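Argininosuccinate lyase (Chelativorans sp., PDB 6RXA) probably works as a C-N lyase of the aspartase/fumarase superfamily, an EDDS lyase engineered here, splitting amino-acid adducts to release fumarate. Local coordinates at residues A[216-221]-A[483-488]. The protein carries 2 engineered substitutions. Numbering follows the deposited sequence.
Sequences SALLGF and KQTLAD
L486 meets both L218 and L219; no hydrogen bond crosses between the segments, and the contact rests on van der Waals packing. The side chains of L218 and L486 cross at about a right angle, methyl against methyl, with CD2 of L218 4.2 Å from CD1 of L486. With CG of L486 anti to the backbone N (chi1 -180°), its fork spans both partners: the second methyl, CD2, lies 4.3 Å from CD2 of L219. Leucine suits these places because helix 35-56 covers them, V52 against L218 and I46 and A49 against L219; Q45 of the same helix touches L486. At the margin, T485 offers its methyl, CG2, 4.2 Å from CD2 of L218, while its OG1 bonds to the carbonyl of N481 in its own helix.

Backbone atoms take part too, for CB of L486 sits 3.9 Å from O of L218. That carbonyl belongs to the last turn of helix 212-218, which ends in a Schellman motif: F221 N bonds to S216 O, and G220 N to A217 O. G220, at phi 79°, is the C-prime residue, where glycine tolerates positive phi most easily.

Among polar links, R125 of helix 112-147 donates to L219 O and makes a cation-pi contact with F221.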
loop_
_atom_site.group_PDB
_atom_site.type_symbol
_atom_site.label_atom_id
_atom_site.label_comp_id
_atom_site.label_asym_id
_atom_site.label_seq_id
_atom_site.Cartn_x
_atom_site.Cartn_y
_atom_site.Cartn_z
ATOM N N SER A 216 -18.051 31.467 -0.874
ATOM C CA SER A 216 -16.725 31.108 -0.384
ATOM C C SER A 216 -16.356 31.920 0.849
ATOM O O SER A 216 -15.933 31.363 1.865
ATOM C CB SER A 216 -15.720 31.339 -1.514
ATOM O OG SER A 216 -14.402 31.036 -1.115
ATOM N N ALA A 217 -16.553 33.237 0.795
ATOM C CA ALA A 217 -16.216 34.094 1.926
ATOM C C ALA A 217 -17.070 33.773 3.144
ATOM O O ALA A 217 -16.570 33.750 4.276
ATOM C CB ALA A 217 -16.395 35.553 1.509
ATOM N N LEU A 218 -18.369 33.543 2.938
ATOM C CA LEU A 218 -19.256 33.240 4.053
ATOM C C LEU A 218 -18.853 31.961 4.774
ATOM O O LEU A 218 -19.159 31.802 5.967
ATOM C CB LEU A 218 -20.687 33.125 3.524
ATOM C CG LEU A 218 -21.381 34.452 3.200
ATOM C CD1 LEU A 218 -22.648 34.181 2.401
ATOM C CD2 LEU A 218 -21.683 35.206 4.489
ATOM N N LEU A 219 -18.185 31.040 4.074
ATOM C CA LEU A 219 -17.774 29.756 4.624
ATOM C C LEU A 219 -16.300 29.730 4.999
ATOM O O LEU A 219 -15.767 28.659 5.296
ATOM C CB LEU A 219 -18.098 28.628 3.644
ATOM C CG LEU A 219 -19.599 28.434 3.402
ATOM C CD1 LEU A 219 -19.817 27.573 2.180
ATOM C CD2 LEU A 219 -20.282 27.806 4.608
ATOM N N GLY A 220 -15.631 30.880 4.994
ATOM C CA GLY A 220 -14.256 30.949 5.463
ATOM C C GLY A 220 -13.185 30.475 4.509
ATOM O O GLY A 220 -12.020 30.381 4.916
ATOM N N PHE A 221 -13.524 30.163 3.263
ATOM C CA PHE A 221 -12.502 29.727 2.317
ATOM C C PHE A 221 -11.659 30.919 1.872
ATOM O O PHE A 221 -12.116 32.064 1.873
ATOM C CB PHE A 221 -13.159 29.081 1.111
ATOM C CG PHE A 221 -13.758 27.724 1.381
ATOM C CD1 PHE A 221 -12.967 26.591 1.385
ATOM C CD2 PHE A 221 -15.121 27.577 1.588
ATOM C CE1 PHE A 221 -13.517 25.341 1.612
ATOM C CE2 PHE A 221 -15.673 26.327 1.801
ATOM C CZ PHE A 221 -14.869 25.205 1.807
ATOM N N LYS A 483 -17.697 32.484 10.338
ATOM C CA LYS A 483 -18.858 31.808 10.896
ATOM C C LYS A 483 -19.769 32.800 11.605
ATOM O O LYS A 483 -20.998 32.693 11.525
ATOM C CB LYS A 483 -18.419 30.663 11.806
ATOM C CG LYS A 483 -19.569 29.760 12.225
ATOM C CD LYS A 483 -19.069 28.520 12.959
ATOM C CE LYS A 483 -20.228 27.591 13.296
ATOM N NZ LYS A 483 -19.804 26.379 14.045
ATOM N N GLN A 484 -19.193 33.815 12.266
ATOM C CA GLN A 484 -20.019 34.826 12.926
ATOM C C GLN A 484 -20.718 35.723 11.909
ATOM O O GLN A 484 -21.889 36.085 12.096
ATOM C CB GLN A 484 -19.176 35.654 13.895
ATOM C CG GLN A 484 -20.010 36.488 14.866
ATOM C CD GLN A 484 -20.905 35.632 15.748
ATOM O OE1 GLN A 484 -20.429 34.805 16.526
ATOM N NE2 GLN A 484 -22.213 35.815 15.613
ATOM N N THR A 485 -20.018 36.100 10.832
ATOM C CA THR A 485 -20.644 36.889 9.772
ATOM C C THR A 485 -21.853 36.156 9.196
ATOM O O THR A 485 -22.916 36.757 8.983
ATOM C CB THR A 485 -19.631 37.194 8.664
ATOM O OG1 THR A 485 -18.608 38.068 9.151
ATOM C CG2 THR A 485 -20.317 37.851 7.466
ATOM N N LEU A 486 -21.703 34.857 8.931
ATOM C CA LEU A 486 -22.812 34.064 8.411
ATOM C C LEU A 486 -23.961 34.017 9.407
ATOM O O LEU A 486 -25.127 34.210 9.043
ATOM C CB LEU A 486 -22.322 32.655 8.082
ATOM C CG LEU A 486 -23.350 31.676 7.509
ATOM C CD1 LEU A 486 -24.053 32.288 6.305
ATOM C CD2 LEU A 486 -22.663 30.361 7.158
ATOM N N ALA A 487 -23.652 33.757 10.682
ATOM C CA ALA A 487 -24.703 33.693 11.692
ATOM C C ALA A 487 -25.453 35.018 11.789
ATOM O O ALA A 487 -26.691 35.038 11.859
ATOM C CB ALA A 487 -24.100 33.282 13.037
ATOM N N ASP A 488 -24.721 36.140 11.752
ATOM C CA ASP A 488 -25.357 37.454 11.778
ATOM C C ASP A 488 -26.251 37.667 10.564
ATOM O O ASP A 488 -27.345 38.234 10.683
ATOM C CB ASP A 488 -24.291 38.553 11.791
ATOM C CG ASP A 488 -23.554 38.646 13.107
ATOM O OD1 ASP A 488 -23.926 37.927 14.061
ATOM O OD2 ASP A 488 -22.590 39.434 13.175
#